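Local coordinates for 178aa long hypothetical molybdenum cofactor biosynthesis protein B (Sulfolobus tokodaii, PDB 3IWT) that is of unproven function but probably binds a molybdopterin during biosynthesis of the molybdenum cofactor, at residues 101-106 and 145-150; 19-24 and 70-75; 112-117 and 163-168; 43-48 and 86-91; 55-60 and 77-82. One frame throughout, in Å; residues are numbered along the deposited sequence.

Contact 1 of 5, residues 101-106 and 145-150; sequences ETIRKL and KIVYLL
Ile103 and Leu149 illustrate how an alpha/beta fold of the MogA/MoaB family covers part of one side of its central mixed sheet: a short helix, 99-103, leans on strand 145-150 through branched side chains. The contact is small and wholly apolar, without a hydrogen bond between the two segments. The beta branch of Ile103 does most of the touching. With CG1 turned beside the backbone N (chi1 -60°), the other branch, CG2, lies opposite that nitrogen and reaches the strand. There Ile103 CG2 lies 3.9 Å from Leu149 CD2 and 4.1 Å from Leu149 CD1, so that it meets both methyls of the fork. In Leu149 a chi1 of -50° sets CG beside the backbone N, and a chi2 of 177° puts CD1 anti to CA. Two residues back along the same side of the strand, Val147 brings its CG1 to the far limit of contact, 4.5 Å from Ile103 CG2. Phe73 packs on Ile103, Val147 and Leu149 alike, so that helix 66-77 completes the same apolar cluster. Arg104 takes part by its backbone more than by its end: the guanidinium leads away to a salt bridge with Glu112 of the third subunit, linking this edge of the contact to another chain. The remaining approach is that of Leu149 CD1, which stands 4.0 Å from Ile103 CB and 4.3 Å from Arg104 N.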
# COMPACT_ATOMS: atom_id res chain seq x y z
N GLU A 101 -5.78 -12.98 4.02
CA GLU A 101 -6.31 -11.75 3.49
C GLU A 101 -7.28 -11.11 4.49
O GLU A 101 -7.46 -9.89 4.50
CB GLU A 101 -7.05 -12.03 2.19
CG GLU A 101 -6.16 -12.50 1.05
CD GLU A 101 -5.56 -13.89 1.25
OE1 GLU A 101 -6.23 -14.82 1.81
OE2 GLU A 101 -4.38 -14.04 0.83
N THR A 102 -7.92 -11.93 5.32
CA THR A 102 -8.83 -11.44 6.32
C THR A 102 -8.08 -10.90 7.57
O THR A 102 -8.39 -9.82 8.06
CB THR A 102 -9.84 -12.54 6.73
OG1 THR A 102 -10.57 -12.95 5.57
CG2 THR A 102 -10.78 -12.04 7.82
N ILE A 103 -7.11 -11.67 8.08
CA ILE A 103 -6.51 -11.35 9.38
C ILE A 103 -5.23 -10.55 9.33
O ILE A 103 -4.96 -9.73 10.23
CB ILE A 103 -6.33 -12.66 10.22
CG1 ILE A 103 -7.71 -13.30 10.43
CG2 ILE A 103 -5.58 -12.41 11.55
CD1 ILE A 103 -8.74 -12.46 11.19
N ARG A 104 -4.41 -10.77 8.30
CA ARG A 104 -3.08 -10.18 8.27
C ARG A 104 -3.15 -8.67 8.33
O ARG A 104 -2.28 -8.03 8.91
CB ARG A 104 -2.28 -10.67 7.03
CG ARG A 104 -0.84 -10.20 7.00
CD ARG A 104 -0.06 -10.96 5.93
NE ARG A 104 -0.65 -10.69 4.64
CZ ARG A 104 -0.25 -11.30 3.52
NH1 ARG A 104 0.71 -12.19 3.56
NH2 ARG A 104 -0.81 -11.00 2.38
N LYS A 105 -4.22 -8.12 7.78
CA LYS A 105 -4.46 -6.70 7.76
C LYS A 105 -4.60 -6.09 9.15
O LYS A 105 -4.30 -4.90 9.32
CB LYS A 105 -5.76 -6.38 6.98
CG LYS A 105 -5.53 -6.25 5.54
CD LYS A 105 -6.79 -5.90 4.78
CE LYS A 105 -7.11 -6.95 3.71
NZ LYS A 105 -8.64 -7.14 3.63
N LEU A 106 -5.06 -6.90 10.10
CA LEU A 106 -5.33 -6.47 11.45
C LEU A 106 -4.11 -6.38 12.37
O LEU A 106 -4.19 -5.85 13.49
CB LEU A 106 -6.35 -7.39 12.09
CG LEU A 106 -7.61 -7.65 11.26
CD1 LEU A 106 -8.54 -8.45 12.16
CD2 LEU A 106 -8.28 -6.41 10.71
N LYS A 145 -0.42 -9.52 22.10
CA LYS A 145 -0.67 -10.91 21.73
C LYS A 145 -0.02 -11.27 20.38
O LYS A 145 0.11 -10.44 19.50
CB LYS A 145 -2.17 -11.13 21.64
CG LYS A 145 -2.93 -10.73 22.96
CD LYS A 145 -4.33 -11.29 22.96
CE LYS A 145 -5.21 -10.63 24.00
NZ LYS A 145 -4.74 -10.80 25.41
N ILE A 146 0.39 -12.53 20.25
CA ILE A 146 0.99 -13.04 19.03
C ILE A 146 -0.08 -13.86 18.31
O ILE A 146 -0.93 -14.51 18.93
CB ILE A 146 2.21 -13.94 19.35
CG1 ILE A 146 3.19 -13.24 20.30
CG2 ILE A 146 2.91 -14.41 18.04
CD1 ILE A 146 3.56 -11.78 19.92
N VAL A 147 -0.05 -13.82 16.98
CA VAL A 147 -1.01 -14.56 16.19
C VAL A 147 -0.25 -15.34 15.12
O VAL A 147 0.58 -14.76 14.43
CB VAL A 147 -2.02 -13.61 15.50
CG1 VAL A 147 -2.98 -14.42 14.60
CG2 VAL A 147 -2.79 -12.72 16.55
N TYR A 148 -0.54 -16.64 15.00
CA TYR A 148 0.04 -17.49 13.97
C TYR A 148 -1.09 -18.03 13.11
O TYR A 148 -2.03 -18.64 13.63
CB TYR A 148 0.84 -18.65 14.55
CG TYR A 148 2.11 -18.28 15.31
CD1 TYR A 148 3.31 -18.10 14.64
CD2 TYR A 148 2.11 -18.16 16.71
CE1 TYR A 148 4.48 -17.79 15.34
CE2 TYR A 148 3.26 -17.82 17.40
CZ TYR A 148 4.45 -17.67 16.73
OH TYR A 148 5.60 -17.35 17.44
N LEU A 149 -1.01 -17.78 11.81
CA LEU A 149 -1.97 -18.28 10.85
C LEU A 149 -1.34 -19.43 10.08
O LEU A 149 -0.50 -19.23 9.20
CB LEU A 149 -2.38 -17.17 9.87
CG LEU A 149 -2.83 -15.82 10.44
CD1 LEU A 149 -3.14 -14.81 9.28
CD2 LEU A 149 -4.03 -16.00 11.41
N LEU A 150 -1.74 -20.65 10.43
CA LEU A 150 -1.12 -21.85 9.89
C LEU A 150 -1.95 -22.55 8.82
O LEU A 150 -3.16 -22.39 8.78
CB LEU A 150 -0.82 -22.84 11.02
CG LEU A 150 0.02 -22.31 12.20
CD1 LEU A 150 0.30 -23.47 13.27
CD2 LEU A 150 1.34 -21.61 11.68

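Contact 2 of 5, residues 19-24 and 70-75; sequences YVITIS and LKAFTD
Strand 17-23 lays Ile21 and Ile23 against Ala72 and Phe73 of helix 66-77, whose short segment runs antiparallel to it at 176° with the axes 9.7 Å apart. This helix is the connection of a beta-alpha-beta crossover from strand 55-62 to strand 84-88, and strand 17-23 is the one it passes over. At Tyr19 the link is indirect: a water lies 2.6 Å from Tyr19 OH and donates to Ala72 O at 2.7 Å. Ile21 follows with two branches in use. Ile21 CG2 rests 4.0 Å from Ala72 CB, while the extended arm (chi2 173°) sets Ile21 CD1 almost exactly over the middle of the Phe73 ring, 3.7 Å from the centroid and 8° from its normal, a CH-pi contact. Ile23 comes in at the edge of the same ring, Ile23 CD1 being 4.3 Å from Phe73 CE1. Were Phe73 replaced by an alanine, the Ile21 methyl would probably lose its aromatic face and a gap would open beside Ile23. Strand and helix are therefore joined by fit of shape and dispersion, with polar chemistry confined to one bridging water at the Tyr19 end.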
# COMPACT_ATOMS: atom_id res chain seq x y z
N TYR A 19 -5.13 -19.75 22.37
CA TYR A 19 -6.47 -19.94 21.84
C TYR A 19 -6.33 -20.53 20.43
O TYR A 19 -5.57 -20.01 19.60
CB TYR A 19 -7.19 -18.60 21.78
CG TYR A 19 -8.68 -18.68 21.58
CD1 TYR A 19 -9.54 -18.30 22.61
CD2 TYR A 19 -9.22 -19.09 20.38
CE1 TYR A 19 -10.91 -18.32 22.44
CE2 TYR A 19 -10.58 -19.16 20.21
CZ TYR A 19 -11.43 -18.76 21.24
OH TYR A 19 -12.78 -18.77 21.05
N VAL A 20 -7.08 -21.59 20.16
CA VAL A 20 -6.91 -22.34 18.91
C VAL A 20 -8.15 -22.15 18.03
O VAL A 20 -9.27 -22.35 18.49
CB VAL A 20 -6.67 -23.85 19.15
CG1 VAL A 20 -6.47 -24.61 17.83
CG2 VAL A 20 -5.45 -24.05 20.06
N ILE A 21 -7.93 -21.81 16.76
CA ILE A 21 -9.06 -21.59 15.84
C ILE A 21 -8.92 -22.49 14.62
O ILE A 21 -7.91 -22.44 13.90
CB ILE A 21 -9.17 -20.12 15.40
CG1 ILE A 21 -9.28 -19.18 16.61
CG2 ILE A 21 -10.36 -19.91 14.42
CD1 ILE A 21 -9.24 -17.68 16.21
N THR A 22 -9.93 -23.30 14.36
CA THR A 22 -9.89 -24.16 13.17
C THR A 22 -10.78 -23.54 12.12
O THR A 22 -11.92 -23.23 12.39
CB THR A 22 -10.32 -25.61 13.52
OG1 THR A 22 -9.33 -26.17 14.38
CG2 THR A 22 -10.45 -26.47 12.24
N ILE A 23 -10.22 -23.34 10.92
CA ILE A 23 -10.94 -22.74 9.80
C ILE A 23 -11.16 -23.83 8.74
O ILE A 23 -10.24 -24.19 7.99
CB ILE A 23 -10.19 -21.52 9.22
CG1 ILE A 23 -9.88 -20.52 10.34
CG2 ILE A 23 -10.99 -20.88 8.13
CD1 ILE A 23 -8.98 -19.36 9.94
N SER A 24 -12.37 -24.38 8.72
CA SER A 24 -12.73 -25.53 7.87
C SER A 24 -14.23 -25.53 7.60
O SER A 24 -15.04 -25.76 8.51
CB SER A 24 -12.35 -26.85 8.54
OG SER A 24 -12.81 -27.98 7.80
N LEU A 70 -13.38 -13.20 11.25
CA LEU A 70 -13.14 -12.01 12.06
C LEU A 70 -13.71 -12.15 13.48
O LEU A 70 -13.03 -11.85 14.46
CB LEU A 70 -13.73 -10.75 11.40
CG LEU A 70 -13.13 -10.23 10.10
CD1 LEU A 70 -14.07 -9.14 9.45
CD2 LEU A 70 -11.70 -9.69 10.35
N LYS A 71 -14.94 -12.62 13.60
CA LYS A 71 -15.57 -12.81 14.90
C LYS A 71 -14.80 -13.83 15.77
O LYS A 71 -14.64 -13.60 16.96
CB LYS A 71 -17.00 -13.29 14.77
CG LYS A 71 -17.67 -13.38 16.12
CD LYS A 71 -18.88 -14.28 16.13
CE LYS A 71 -19.41 -14.51 17.60
NZ LYS A 71 -19.26 -13.30 18.47
N ALA A 72 -14.35 -14.93 15.18
CA ALA A 72 -13.53 -15.92 15.92
C ALA A 72 -12.25 -15.28 16.48
O ALA A 72 -11.91 -15.47 17.63
CB ALA A 72 -13.19 -17.13 15.04
N PHE A 73 -11.57 -14.48 15.67
CA PHE A 73 -10.37 -13.79 16.13
C PHE A 73 -10.60 -12.70 17.16
O PHE A 73 -9.85 -12.61 18.13
CB PHE A 73 -9.54 -13.28 14.94
CG PHE A 73 -8.67 -14.34 14.31
CD1 PHE A 73 -9.18 -15.21 13.36
CD2 PHE A 73 -7.33 -14.47 14.66
CE1 PHE A 73 -8.37 -16.21 12.77
CE2 PHE A 73 -6.52 -15.45 14.06
CZ PHE A 73 -7.05 -16.32 13.12
N THR A 74 -11.61 -11.86 16.95
CA THR A 74 -11.93 -10.80 17.93
C THR A 74 -12.40 -11.36 19.27
O THR A 74 -12.06 -10.81 20.32
CB THR A 74 -12.91 -9.72 17.36
OG1 THR A 74 -14.15 -10.33 16.95
CG2 THR A 74 -12.27 -9.01 16.22
N ASP A 75 -13.18 -12.44 19.23
CA ASP A 75 -13.57 -13.13 20.43
C ASP A 75 -12.33 -13.58 21.23
O ASP A 75 -12.31 -13.46 22.46
CB ASP A 75 -14.46 -14.36 20.12
CG ASP A 75 -15.94 -13.99 19.85
OD1 ASP A 75 -16.31 -12.81 19.96
OD2 ASP A 75 -16.71 -14.90 19.48
O HOH W 1 -13.14 -17.60 18.77

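Contact 3 of 5, residues 112-117 and 163-168; sequences EGFSDV and ELILPE
Aromatic-aliphatic packing comes first: Phe114 of helix 112-123 brings ring atom CE1 against Leu164 of helix 154-176. Phe114 CE1 has Leu164 CD1 at 3.7 Å and Leu164 CB at 3.9 Å; Ile165 CG1 stands off at 4.5 Å. These groups meet the ring obliquely. Phe114 reaches them because CG is opposite the backbone N (chi1 -178°), which swings the ring across the gap between the helices. Purely aliphatic packing uses the other prong of the leucine, Leu164 CD2 lying 3.8 Å from Val117 CG1, one helical turn on from Phe114. Leu164 thus enters between two residues of the facing helix, one methyl to each. The axes of the two short segments approach to 11.7 Å at an angle of 136°, a spaced helix-helix packing at the side of the alpha/beta fold, where helix 154-176 also touches strand 145-150 through Ile165. Ring stacking extends it both ways, since Phe114 makes edge-to-face contacts with Tyr148 of the sheet and with Tyr133 of the fourth subunit. Polar interactions are left to the backbone and the assembly. Helix 154-176 has a pi-type turn at 163-165 and a kink at Pro167, whose nitrogen carries no hydrogen to give, and Glu168 N bonds to Ile165 O at 3.3 Å. The carbonyl O of Leu164 accepts a hydrogen bond from the hydroxyl of Tyr133 of the fourth subunit, while Asp116 forms a salt bridge with Arg119 of that chain.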
# COMPACT_ATOMS: atom_id res chain seq x y z
N GLU A 112 7.29 -10.40 9.71
CA GLU A 112 7.43 -10.53 8.28
C GLU A 112 8.13 -11.84 7.91
O GLU A 112 7.70 -12.55 6.98
CB GLU A 112 8.20 -9.32 7.71
CG GLU A 112 7.54 -7.95 8.02
CD GLU A 112 8.36 -6.75 7.53
OE1 GLU A 112 9.46 -6.93 6.98
OE2 GLU A 112 7.88 -5.62 7.70
N GLY A 113 9.19 -12.15 8.66
CA GLY A 113 10.02 -13.32 8.40
C GLY A 113 9.39 -14.67 8.69
O GLY A 113 9.90 -15.70 8.25
N PHE A 114 8.28 -14.71 9.44
CA PHE A 114 7.65 -16.00 9.68
C PHE A 114 7.25 -16.68 8.37
O PHE A 114 7.41 -17.88 8.24
CB PHE A 114 6.42 -15.91 10.61
CG PHE A 114 5.80 -17.26 10.89
CD1 PHE A 114 6.28 -18.08 11.92
CD2 PHE A 114 4.77 -17.73 10.09
CE1 PHE A 114 5.73 -19.32 12.13
CE2 PHE A 114 4.22 -18.97 10.30
CZ PHE A 114 4.69 -19.76 11.31
N SER A 115 6.69 -15.92 7.42
CA SER A 115 6.22 -16.49 6.16
C SER A 115 7.35 -17.19 5.36
O SER A 115 7.20 -18.35 4.96
CB SER A 115 5.50 -15.44 5.30
OG SER A 115 6.27 -14.26 5.18
N ASP A 116 8.46 -16.50 5.13
CA ASP A 116 9.56 -17.12 4.37
C ASP A 116 10.33 -18.21 5.12
O ASP A 116 10.75 -19.22 4.53
CB ASP A 116 10.49 -16.06 3.74
CG ASP A 116 10.98 -15.04 4.74
OD1 ASP A 116 10.22 -14.07 4.97
OD2 ASP A 116 12.10 -15.20 5.29
N VAL A 117 10.52 -18.03 6.43
CA VAL A 117 11.18 -19.06 7.22
C VAL A 117 10.32 -20.34 7.32
O VAL A 117 10.85 -21.45 7.26
CB VAL A 117 11.62 -18.56 8.60
CG1 VAL A 117 12.27 -19.71 9.41
CG2 VAL A 117 12.59 -17.38 8.44
N GLU A 163 9.22 -26.55 14.89
CA GLU A 163 10.41 -25.89 14.40
C GLU A 163 10.41 -24.38 14.67
O GLU A 163 11.47 -23.82 14.91
CB GLU A 163 10.60 -26.21 12.92
CG GLU A 163 10.66 -27.72 12.65
CD GLU A 163 11.69 -28.41 13.51
OE1 GLU A 163 12.83 -27.93 13.59
OE2 GLU A 163 11.35 -29.42 14.14
N LEU A 164 9.23 -23.73 14.67
CA LEU A 164 9.17 -22.27 14.75
C LEU A 164 8.44 -21.65 15.94
O LEU A 164 8.91 -20.66 16.49
CB LEU A 164 8.55 -21.72 13.45
CG LEU A 164 9.27 -22.12 12.16
CD1 LEU A 164 8.62 -21.39 10.99
CD2 LEU A 164 10.75 -21.80 12.21
N ILE A 165 7.30 -22.21 16.34
CA ILE A 165 6.50 -21.63 17.40
C ILE A 165 7.03 -22.00 18.79
O ILE A 165 7.38 -21.12 19.58
CB ILE A 165 4.99 -21.98 17.24
CG1 ILE A 165 4.50 -21.48 15.87
CG2 ILE A 165 4.18 -21.44 18.41
CD1 ILE A 165 3.03 -21.78 15.60
N LEU A 166 7.11 -23.30 19.08
CA LEU A 166 7.55 -23.72 20.42
C LEU A 166 8.91 -23.13 20.84
O LEU A 166 9.04 -22.66 21.97
CB LEU A 166 7.53 -25.26 20.56
CG LEU A 166 6.12 -25.89 20.51
CD1 LEU A 166 6.18 -27.43 20.49
CD2 LEU A 166 5.20 -25.42 21.65
N PRO A 167 9.92 -23.13 19.95
CA PRO A 167 11.25 -22.61 20.35
C PRO A 167 11.39 -21.10 20.59
O PRO A 167 12.27 -20.69 21.35
CB PRO A 167 12.14 -23.01 19.16
CG PRO A 167 11.40 -24.10 18.47
CD PRO A 167 9.97 -23.69 18.59
N GLU A 168 10.54 -20.29 19.95
CA GLU A 168 10.69 -18.83 20.00
C GLU A 168 9.54 -18.04 20.59
O GLU A 168 9.71 -16.86 20.85
CB GLU A 168 10.94 -18.28 18.58
CG GLU A 168 12.24 -18.78 17.97
CD GLU A 168 13.47 -18.42 18.79
OE1 GLU A 168 13.50 -17.38 19.47
OE2 GLU A 168 14.44 -19.20 18.71

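Contact 4 of 5, residues 43-48 and 86-91; sequences DIIKQL and ISTGGT
Ile45 meets Ile86 and Thr88 with no flat side-chain group between them, so neither ring face nor ring edge enters; the aromatic ring close by, that of Tyr59, receives Lys46 from the next position of the helix in a cation-pi contact. What remains is one methyl set against a strand. Ile45 is stretched out (chi2 171°), and Ile45 CD1 lies 3.8 Å from Ile86 CG2. Ile45 CD1 also sits 4.1 Å from both Thr88 CB and Thr88 CG2, filling the step between two side chains on one side of the strand. Thr88 divides its roles: its OG1 stands opposite the backbone N (chi1 171°) and bonds to Pro151 O, leaving the carbon side of the residue to Ile45. Just beyond, Gly89 has backbone angles at which a CB would press on the carbonyl O of Thr88, whereas Gly90 merely has a positive phi; this glycine-rich turn, as in relatives of the molybdopterin-binding family, probably borders the pterin site. Around the contact, helix 40-51 lies beside helix 154-176, whose Val157 touches both Ile45 and Thr88; strand 84-88 runs inside the sheet between 17-23, which offers Val20 to Ile45, and 145-150, which offers Leu150 to Ile86.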
# COMPACT_ATOMS: atom_id res chain seq x y z
N ASP A 43 -6.33 -30.74 16.99
CA ASP A 43 -5.93 -31.72 18.01
C ASP A 43 -4.42 -31.78 18.19
O ASP A 43 -3.94 -31.81 19.32
CB ASP A 43 -6.47 -33.11 17.65
CG ASP A 43 -7.97 -33.24 17.89
OD1 ASP A 43 -8.61 -32.27 18.35
OD2 ASP A 43 -8.53 -34.31 17.58
N ILE A 44 -3.69 -31.78 17.09
CA ILE A 44 -2.22 -31.76 17.13
C ILE A 44 -1.68 -30.51 17.83
O ILE A 44 -0.77 -30.60 18.64
CB ILE A 44 -1.60 -31.87 15.68
CG1 ILE A 44 -1.66 -33.31 15.18
CG2 ILE A 44 -0.14 -31.39 15.64
CD1 ILE A 44 -1.36 -33.46 13.68
N ILE A 45 -2.27 -29.35 17.52
CA ILE A 45 -1.85 -28.08 18.12
C ILE A 45 -2.07 -28.13 19.63
O ILE A 45 -1.16 -27.84 20.40
CB ILE A 45 -2.61 -26.89 17.50
CG1 ILE A 45 -2.21 -26.72 16.02
CG2 ILE A 45 -2.37 -25.60 18.30
CD1 ILE A 45 -3.07 -25.69 15.26
N LYS A 46 -3.25 -28.56 20.06
CA LYS A 46 -3.56 -28.66 21.49
C LYS A 46 -2.62 -29.60 22.23
O LYS A 46 -2.05 -29.23 23.26
CB LYS A 46 -5.00 -29.12 21.67
CG LYS A 46 -6.04 -28.11 21.21
CD LYS A 46 -7.40 -28.78 21.05
CE LYS A 46 -8.46 -27.75 20.67
NZ LYS A 46 -9.81 -28.37 20.56
N GLN A 47 -2.45 -30.80 21.66
CA GLN A 47 -1.62 -31.89 22.22
C GLN A 47 -0.17 -31.39 22.42
O GLN A 47 0.40 -31.55 23.51
CB GLN A 47 -1.62 -33.04 21.20
CG GLN A 47 -2.00 -34.43 21.69
CD GLN A 47 -1.42 -35.51 20.78
OE1 GLN A 47 -1.68 -35.53 19.57
NE2 GLN A 47 -0.59 -36.38 21.34
N LEU A 48 0.40 -30.80 21.36
CA LEU A 48 1.80 -30.35 21.39
C LEU A 48 1.98 -29.17 22.32
O LEU A 48 2.97 -29.09 23.04
CB LEU A 48 2.33 -29.98 19.99
CG LEU A 48 2.72 -31.12 19.04
CD1 LEU A 48 3.05 -30.58 17.64
CD2 LEU A 48 3.87 -31.93 19.61
N ILE A 86 -3.50 -19.27 17.61
CA ILE A 86 -3.05 -20.08 16.50
C ILE A 86 -4.26 -20.57 15.71
O ILE A 86 -5.20 -21.17 16.27
CB ILE A 86 -2.20 -21.29 16.95
CG1 ILE A 86 -0.99 -20.85 17.79
CG2 ILE A 86 -1.75 -22.14 15.71
CD1 ILE A 86 -0.11 -22.03 18.28
N SER A 87 -4.27 -20.29 14.41
CA SER A 87 -5.31 -20.82 13.56
C SER A 87 -4.74 -21.84 12.61
O SER A 87 -3.57 -21.77 12.21
CB SER A 87 -6.06 -19.72 12.80
OG SER A 87 -5.22 -19.06 11.84
N THR A 88 -5.59 -22.78 12.20
CA THR A 88 -5.24 -23.74 11.17
C THR A 88 -6.31 -23.74 10.09
O THR A 88 -7.48 -23.94 10.38
CB THR A 88 -5.08 -25.18 11.74
OG1 THR A 88 -4.93 -26.13 10.67
CG2 THR A 88 -6.24 -25.60 12.65
N GLY A 89 -5.87 -23.53 8.84
CA GLY A 89 -6.72 -23.55 7.66
C GLY A 89 -6.81 -22.25 6.88
O GLY A 89 -6.78 -21.15 7.44
N GLY A 90 -6.87 -22.41 5.56
CA GLY A 90 -7.20 -21.32 4.64
C GLY A 90 -6.08 -20.38 4.26
O GLY A 90 -6.36 -19.22 3.92
N THR A 91 -4.85 -20.89 4.27
CA THR A 91 -3.67 -20.07 3.96
C THR A 91 -3.02 -20.40 2.60
O THR A 91 -1.92 -19.97 2.33
CB THR A 91 -2.63 -20.17 5.10
OG1 THR A 91 -2.14 -21.52 5.23
CG2 THR A 91 -3.22 -19.74 6.45

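Contact 5 of 5, residues 55-60 and 77-82; sequences KIIGYS and LSIDEV
Ile57 reaches Val82 from an uncommon conformation: its CG1 takes the crowded position between backbone N and carbonyl carbon (chi1 64°), and its own backbone departs from extended values (psi -4°) within strand 55-62. The regular alternation of the strand is upset here, for Ile57 points its side chain at the 77-82 loop and a CB at Gly58 would do the same. From that rotamer the arm of Ile57 runs out to the loop, where its end is met on several quarters. Ile57 CD1 lies 3.7 Å from Val82 CG2, equally near Glu81 CB at 3.7 Å, and a little farther from Ile79 CG2 at 4.2 Å. These three belong to a type I beta turn closed by Val82 N bonding to Ile79 O at 3.1 Å, so one methyl rests against three of its four residues. Glu81 contributes only aliphatic carbon: its chain bends at chi2 (76°) and takes the carboxylate away to the exposed side. Lys145 reaches the turn from strand 145-150, its amino group bonding to Val82 O and weakly to Ile79 O. The turn belongs to the loop from helix 66-77 into strand 84-88, while strand 55-62, outermost in the sheet of this chain, pairs with 17-23 and carries Ile56 against helix 40-51.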
# COMPACT_ATOMS: atom_id res chain seq x y z
N LYS A 55 -1.01 -23.84 28.13
CA LYS A 55 -2.44 -24.04 28.40
C LYS A 55 -3.30 -23.65 27.20
O LYS A 55 -2.96 -22.70 26.45
CB LYS A 55 -2.86 -23.19 29.59
CG LYS A 55 -2.07 -23.41 30.87
CD LYS A 55 -2.20 -24.83 31.35
CE LYS A 55 -1.71 -25.00 32.78
NZ LYS A 55 -2.03 -26.39 33.28
N ILE A 56 -4.39 -24.39 26.99
CA ILE A 56 -5.37 -24.02 25.97
C ILE A 56 -6.53 -23.38 26.70
O ILE A 56 -7.17 -24.04 27.53
CB ILE A 56 -5.90 -25.24 25.16
CG1 ILE A 56 -4.75 -26.07 24.58
CG2 ILE A 56 -6.91 -24.78 24.09
CD1 ILE A 56 -3.67 -25.29 23.84
N ILE A 57 -6.77 -22.10 26.47
CA ILE A 57 -7.86 -21.49 27.17
C ILE A 57 -9.10 -21.24 26.32
O ILE A 57 -10.11 -20.82 26.85
CB ILE A 57 -7.42 -20.27 28.01
CG1 ILE A 57 -6.87 -19.14 27.16
CG2 ILE A 57 -6.43 -20.75 29.12
CD1 ILE A 57 -6.86 -17.84 27.97
N GLY A 58 -9.04 -21.53 25.03
CA GLY A 58 -10.24 -21.53 24.23
C GLY A 58 -10.04 -22.11 22.85
O GLY A 58 -8.90 -22.33 22.42
N TYR A 59 -11.16 -22.39 22.19
CA TYR A 59 -11.15 -23.02 20.86
C TYR A 59 -12.41 -22.67 20.12
O TYR A 59 -13.49 -22.56 20.72
CB TYR A 59 -11.06 -24.55 21.01
CG TYR A 59 -11.35 -25.35 19.74
CD1 TYR A 59 -10.42 -25.43 18.70
CD2 TYR A 59 -12.53 -26.09 19.61
CE1 TYR A 59 -10.67 -26.17 17.54
CE2 TYR A 59 -12.79 -26.86 18.45
CZ TYR A 59 -11.86 -26.88 17.42
OH TYR A 59 -12.12 -27.65 16.30
N SER A 60 -12.30 -22.47 18.81
CA SER A 60 -13.47 -22.26 17.98
C SER A 60 -13.27 -22.85 16.59
O SER A 60 -12.13 -23.05 16.14
CB SER A 60 -13.81 -20.77 17.89
OG SER A 60 -12.76 -20.05 17.30
N LEU A 77 -9.11 -12.36 20.87
CA LEU A 77 -8.35 -11.16 21.19
C LEU A 77 -8.92 -10.43 22.40
O LEU A 77 -8.18 -9.77 23.10
CB LEU A 77 -8.31 -10.21 19.99
CG LEU A 77 -7.47 -10.67 18.81
CD1 LEU A 77 -7.82 -9.82 17.56
CD2 LEU A 77 -6.01 -10.56 19.16
N SER A 78 -10.22 -10.59 22.63
CA SER A 78 -10.92 -9.89 23.71
C SER A 78 -10.80 -10.54 25.07
O SER A 78 -11.31 -10.01 26.06
CB SER A 78 -12.39 -9.73 23.36
OG SER A 78 -12.48 -8.95 22.20
N ILE A 79 -10.14 -11.70 25.13
CA ILE A 79 -9.88 -12.40 26.38
C ILE A 79 -8.49 -11.99 26.85
O ILE A 79 -7.49 -12.34 26.22
CB ILE A 79 -9.95 -13.91 26.19
CG1 ILE A 79 -11.35 -14.32 25.70
CG2 ILE A 79 -9.57 -14.68 27.51
CD1 ILE A 79 -11.43 -15.74 25.11
N ASP A 80 -8.43 -11.25 27.96
CA ASP A 80 -7.16 -10.69 28.42
C ASP A 80 -6.08 -11.74 28.68
O ASP A 80 -4.90 -11.49 28.42
CB ASP A 80 -7.36 -9.88 29.67
CG ASP A 80 -8.12 -8.60 29.42
OD1 ASP A 80 -8.36 -8.21 28.25
OD2 ASP A 80 -8.45 -7.99 30.42
N GLU A 81 -6.50 -12.90 29.17
CA GLU A 81 -5.58 -13.98 29.52
C GLU A 81 -4.92 -14.64 28.30
O GLU A 81 -3.88 -15.26 28.42
CB GLU A 81 -6.32 -15.03 30.36
CG GLU A 81 -6.77 -14.52 31.75
CD GLU A 81 -8.01 -13.60 31.76
OE1 GLU A 81 -8.71 -13.44 30.73
OE2 GLU A 81 -8.33 -13.03 32.85
N VAL A 82 -5.51 -14.49 27.11
CA VAL A 82 -4.91 -15.09 25.91
C VAL A 82 -3.56 -14.44 25.61
O VAL A 82 -3.46 -13.21 25.54
CB VAL A 82 -5.86 -14.99 24.67
CG1 VAL A 82 -5.11 -15.38 23.37
CG2 VAL A 82 -7.10 -15.88 24.87

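Contacts 1 and 2 form one continuous core on one side of the sheet, with Phe73 touching residues of both, and contact 4 packs the opposite side. Contacts 1 to 4 are buried, though contact 2 adds a water to its hydrocarbon; contact 5 alone, about 13 Å from the chain centre, is partly exposed and uses the carbon part of a charged residue. Contact 3 is helix against helix: it shares no element with contact 1, yet the strand of contact 1 backs on to it. No other chain of the assembly touches contact 4, whereas contact 3 lies against the fourth subunit and contacts 1, 2 and 5 reach the second, contact 1 the third and fourth besides.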